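Local coordinates for E3 SUMO-protein ligase SIZ1 (PDB 3I2D) that acts as a SUMO E3 ligase that promotes attachment of SUMO to septins and to the replication clamp PCNA, at residues P64-K69 and K196-I201; E88-R93 and A189-E194. One frame throughout, in Å; residues are numbered along the deposited sequence.

Overall arrangement
Both contacts lie in the PINIT domain of this Siz1 fragment, away from the zinc site of Cys268, His270, Cys291 and Cys294 in the SP-RING. They are about 20 Å apart, centre to centre. Interaction 1 lays the loop 64-69 over strand 195-204, on a face of the antiparallel sheet in which strands 74-90 and 195-204 are neighbours. Interaction 2 lies where the two chains cross between that sheet and a second one, in which strands 93-100 and 182-191 are neighbours. Residues 189-194 run directly into 196-201 through a single residue, but the contacts do not otherwise touch each other.

Interaction 1 of 2, residues P64-K69 and K196-I201; sequences PTIHFK and KLFGYI
Phe68 and Ile66 of the loop 64-69 come down on Phe198 and Tyr200 of strand 195-204, and the contact is made mainly of apolar side chains. The Phe68 ring enters edge first: CE1 lies 3.6 Å from Phe198 CD1, with the ring planes at 76° and the centroids 5.7 Å apart. The approach is oblique on the Phe198 side, so this is neither a stack nor a clean T-shape. In Phe68, CG is anti to the carbonyl carbon (chi1 -62°), which sends the ring toward the strand. The same edge also serves Tyr200, where Phe68 CD1 stands 4.3 Å from Tyr200 CE1, edge meeting edge. Ile66 wedges in beside them: its CG2 sits over one face of the Phe68 ring, near its rim, and 4.2 Å from Phe198 CE1.

Polar groups bond elsewhere. Lys196 starts toward the loop, but its chain then swings off and NZ bonds to Asn86 OD1, while the loop backbone at His67 and Lys69 is held by Arg132 and Glu135. The Phe68 ring also meets Phe122 of the adjoining strand 117-125.

Lys196, Phe198 and Tyr200 share one face of the strand, and Leu197, between Lys196 and Phe198, packs on the other against Met85 and Leu121. This is an irregular segment covering the face of an antiparallel beta-sheet, here in the PINIT domain.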
# COMPACT_ATOMS: atom_id res chain seq x y z
N PRO A 64 -18.21 -3.40 -16.42
CA PRO A 64 -17.65 -3.84 -15.14
C PRO A 64 -17.49 -2.66 -14.19
O PRO A 64 -16.96 -1.62 -14.56
CB PRO A 64 -16.31 -4.46 -15.55
CG PRO A 64 -15.96 -3.74 -16.81
CD PRO A 64 -17.28 -3.68 -17.53
N THR A 65 -17.98 -2.83 -12.97
CA THR A 65 -17.93 -1.79 -11.95
C THR A 65 -16.50 -1.42 -11.57
O THR A 65 -15.65 -2.29 -11.39
CB THR A 65 -18.75 -2.24 -10.72
OG1 THR A 65 -18.28 -1.56 -9.55
CG2 THR A 65 -18.66 -3.76 -10.55
N ILE A 66 -16.23 -0.12 -11.47
CA ILE A 66 -14.89 0.38 -11.14
C ILE A 66 -14.42 0.03 -9.73
O ILE A 66 -15.17 0.17 -8.76
CB ILE A 66 -14.79 1.92 -11.37
CG1 ILE A 66 -14.77 2.20 -12.88
CG2 ILE A 66 -13.54 2.51 -10.69
CD1 ILE A 66 -14.78 3.67 -13.24
N HIS A 67 -13.18 -0.41 -9.62
CA HIS A 67 -12.62 -0.79 -8.34
C HIS A 67 -11.15 -0.43 -8.32
O HIS A 67 -10.33 -1.08 -8.97
CB HIS A 67 -12.78 -2.29 -8.12
CG HIS A 67 -12.25 -2.77 -6.81
ND1 HIS A 67 -12.78 -2.36 -5.60
CD2 HIS A 67 -11.20 -3.57 -6.51
CE1 HIS A 67 -12.08 -2.89 -4.62
NE2 HIS A 67 -11.12 -3.63 -5.14
N PHE A 68 -10.79 0.59 -7.57
CA PHE A 68 -9.39 1.00 -7.56
C PHE A 68 -8.44 -0.02 -6.95
O PHE A 68 -8.77 -0.65 -5.95
CB PHE A 68 -9.25 2.34 -6.86
CG PHE A 68 -9.99 3.44 -7.55
CD1 PHE A 68 -11.23 3.86 -7.09
CD2 PHE A 68 -9.47 4.03 -8.70
CE1 PHE A 68 -11.96 4.82 -7.77
CE2 PHE A 68 -10.20 5.00 -9.38
CZ PHE A 68 -11.45 5.39 -8.91
N LYS A 69 -7.27 -0.17 -7.56
CA LYS A 69 -6.24 -1.07 -7.06
C LYS A 69 -6.03 -0.72 -5.60
O LYS A 69 -5.81 0.45 -5.25
CB LYS A 69 -4.92 -0.87 -7.81
CG LYS A 69 -4.92 -1.34 -9.24
CD LYS A 69 -3.49 -1.29 -9.80
CE LYS A 69 -3.45 -1.57 -11.29
NZ LYS A 69 -2.05 -1.56 -11.80
N LYS A 196 -13.59 9.35 -14.02
CA LYS A 196 -14.66 9.41 -13.05
C LYS A 196 -14.01 9.51 -11.67
O LYS A 196 -13.06 8.79 -11.38
CB LYS A 196 -15.55 8.16 -13.16
CG LYS A 196 -16.91 8.31 -12.53
CD LYS A 196 -17.80 7.12 -12.85
CE LYS A 196 -19.20 7.25 -12.25
NZ LYS A 196 -19.98 8.41 -12.80
N LEU A 197 -14.50 10.42 -10.84
CA LEU A 197 -13.95 10.58 -9.51
C LEU A 197 -14.92 10.08 -8.46
O LEU A 197 -16.13 10.06 -8.68
CB LEU A 197 -13.61 12.05 -9.25
CG LEU A 197 -12.48 12.61 -10.12
CD1 LEU A 197 -12.92 12.71 -11.58
CD2 LEU A 197 -12.12 13.98 -9.60
N PHE A 198 -14.39 9.64 -7.32
CA PHE A 198 -15.20 9.15 -6.22
C PHE A 198 -14.65 9.69 -4.92
O PHE A 198 -13.44 9.84 -4.76
CB PHE A 198 -15.16 7.63 -6.14
CG PHE A 198 -15.67 6.94 -7.35
CD1 PHE A 198 -14.89 6.83 -8.49
CD2 PHE A 198 -16.94 6.38 -7.35
CE1 PHE A 198 -15.36 6.15 -9.61
CE2 PHE A 198 -17.42 5.70 -8.45
CZ PHE A 198 -16.63 5.59 -9.59
N GLY A 199 -15.54 9.98 -3.98
CA GLY A 199 -15.13 10.47 -2.69
C GLY A 199 -15.37 9.33 -1.72
O GLY A 199 -16.48 8.81 -1.65
N TYR A 200 -14.34 8.93 -1.00
CA TYR A 200 -14.48 7.83 -0.04
C TYR A 200 -13.87 8.21 1.30
O TYR A 200 -12.84 8.90 1.36
CB TYR A 200 -13.72 6.58 -0.50
CG TYR A 200 -14.28 5.82 -1.68
CD1 TYR A 200 -13.54 5.69 -2.86
CD2 TYR A 200 -15.50 5.16 -1.60
CE1 TYR A 200 -14.00 4.90 -3.92
CE2 TYR A 200 -15.97 4.37 -2.65
CZ TYR A 200 -15.21 4.24 -3.81
OH TYR A 200 -15.66 3.44 -4.83
N ILE A 201 -14.53 7.78 2.37
CA ILE A 201 -13.99 7.97 3.71
C ILE A 201 -13.19 6.67 3.82
O ILE A 201 -13.75 5.58 3.68
CB ILE A 201 -15.08 8.00 4.81
CG1 ILE A 201 -15.80 9.34 4.80
CG2 ILE A 201 -14.44 7.82 6.17
CD1 ILE A 201 -16.92 9.42 5.79

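Interaction 2 of 2, residues E88-R93 and A189-E194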
# COMPACT_ATOMS: atom_id res chain seq x y z
N GLU A 88 -14.84 15.18 -18.64
CA GLU A 88 -15.13 14.99 -20.05
C GLU A 88 -13.94 15.22 -20.97
O GLU A 88 -12.89 15.72 -20.55
CB GLU A 88 -16.26 15.93 -20.48
CG GLU A 88 -17.66 15.48 -20.08
CD GLU A 88 -18.72 16.52 -20.42
OE1 GLU A 88 -19.92 16.15 -20.47
OE2 GLU A 88 -18.36 17.70 -20.63
N VAL A 89 -14.11 14.84 -22.23
CA VAL A 89 -13.09 15.02 -23.24
C VAL A 89 -13.29 16.43 -23.78
O VAL A 89 -14.36 16.75 -24.30
CB VAL A 89 -13.28 14.01 -24.36
CG1 VAL A 89 -12.23 14.21 -25.43
CG2 VAL A 89 -13.18 12.61 -23.78
N THR A 90 -12.27 17.27 -23.66
CA THR A 90 -12.36 18.67 -24.08
C THR A 90 -10.99 19.11 -24.56
O THR A 90 -9.99 18.65 -24.04
CB THR A 90 -12.80 19.59 -22.90
OG1 THR A 90 -12.75 20.97 -23.29
CG2 THR A 90 -11.87 19.41 -21.71
N GLY A 91 -10.95 19.98 -25.56
CA GLY A 91 -9.67 20.44 -26.08
C GLY A 91 -9.25 21.71 -25.37
O GLY A 91 -8.16 22.26 -25.57
N GLY A 92 -10.14 22.17 -24.51
CA GLY A 92 -9.88 23.34 -23.72
C GLY A 92 -9.98 22.99 -22.26
O GLY A 92 -9.70 21.86 -21.84
N ARG A 93 -10.40 23.98 -21.48
CA ARG A 93 -10.57 23.86 -20.05
C ARG A 93 -11.95 23.29 -19.78
O ARG A 93 -12.87 23.41 -20.60
CB ARG A 93 -10.41 25.25 -19.44
CG ARG A 93 -10.42 25.32 -17.93
CD ARG A 93 -9.88 26.69 -17.50
NE ARG A 93 -10.12 27.02 -16.10
CZ ARG A 93 -11.32 27.26 -15.58
NH1 ARG A 93 -12.40 27.21 -16.35
NH2 ARG A 93 -11.44 27.55 -14.29
N ALA A 189 -7.90 20.23 -18.13
CA ALA A 189 -7.71 20.78 -19.47
C ALA A 189 -7.06 19.81 -20.42
O ALA A 189 -6.21 19.03 -20.02
CB ALA A 189 -6.87 22.04 -19.39
N PHE A 190 -7.45 19.85 -21.69
CA PHE A 190 -6.84 18.99 -22.71
C PHE A 190 -6.91 17.52 -22.37
O PHE A 190 -5.89 16.85 -22.24
CB PHE A 190 -5.37 19.39 -22.90
CG PHE A 190 -5.14 20.85 -22.74
CD1 PHE A 190 -4.11 21.32 -21.92
CD2 PHE A 190 -5.95 21.77 -23.39
CE1 PHE A 190 -3.89 22.67 -21.76
CE2 PHE A 190 -5.74 23.13 -23.24
CZ PHE A 190 -4.71 23.59 -22.42
N THR A 191 -8.13 17.03 -22.24
CA THR A 191 -8.32 15.63 -21.94
C THR A 191 -8.74 14.85 -23.18
O THR A 191 -9.62 15.28 -23.92
CB THR A 191 -9.37 15.48 -20.84
OG1 THR A 191 -10.57 16.16 -21.22
CG2 THR A 191 -8.85 16.06 -19.55
N THR A 192 -8.10 13.71 -23.41
CA THR A 192 -8.42 12.84 -24.55
C THR A 192 -9.26 11.65 -24.11
O THR A 192 -9.77 10.90 -24.93
CB THR A 192 -7.16 12.28 -25.23
OG1 THR A 192 -6.42 11.50 -24.28
CG2 THR A 192 -6.29 13.41 -25.78
N LYS A 193 -9.39 11.46 -22.80
CA LYS A 193 -10.16 10.35 -22.27
C LYS A 193 -11.08 10.85 -21.17
O LYS A 193 -10.87 11.93 -20.65
CB LYS A 193 -9.19 9.30 -21.72
CG LYS A 193 -7.97 9.14 -22.60
CD LYS A 193 -7.33 7.76 -22.51
CE LYS A 193 -8.27 6.64 -22.95
NZ LYS A 193 -7.61 5.31 -22.77
N GLU A 194 -12.11 10.07 -20.83
CA GLU A 194 -13.03 10.45 -19.76
C GLU A 194 -12.56 9.85 -18.44
O GLU A 194 -11.96 8.78 -18.42
CB GLU A 194 -14.44 9.96 -20.04
CG GLU A 194 -15.26 10.90 -20.89
CD GLU A 194 -16.73 10.52 -20.92
OE1 GLU A 194 -17.03 9.37 -21.30
OE2 GLU A 194 -17.57 11.38 -20.55
O HOH W 1 -16.61 13.46 -22.80
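Thr90 and Thr191 meet where two chain connections run side by side, in opposite directions, between the two antiparallel sheets of the PINIT domain: one joins strand 74-90 to strand 93-100, the other strand 182-191 to strand 195-204. Thr191 is the buried residue of the contact. Its OG1 sits between the backbone N and the carbonyl carbon (chi1 54°), and from there it donates to Glu88 O and accepts from Thr90 N at 3.2 Å. The modelled 2.5 Å between Thr191 OG1 and Glu88 O is very short, and its exact length is doubtful. A valine here would probably leave Glu88 O without this donor and Thr90 N with little more than its weak bond to Thr191 O. Backbone to backbone, Thr191 N donates to Thr90 O at 3.1 Å.

Further along, both chains turn a corner, at Gly91 and Gly92 on one side and at Phe190 on the other. Thr90 OG1 accepts from Gly92 N at 3.1 Å and closes an ST turn. Phe190 N then bonds to Gly92 O at 3.0 Å, 161° at the hydrogen. The Phe190 ring has Gly91 O at its edge, while Ala189 CB covers one face over the ring centre. Past the corner, Arg93 and Ala189 form an antiparallel non-hydrogen-bonded pair.

At the opposite end, Val89 CG2 rests 4.0 Å from Glu194 CG. The Glu88 and Glu194 side chains run out together in one direction, and their carboxylates stay apart, with Glu88 OE1 5.3 Å from Glu194 OE2. A water accepts from Val89 N at 2.9 Å and donates weakly to Glu194 OE2, while Glu88 N bonds to the hydroxyl of Tyr188.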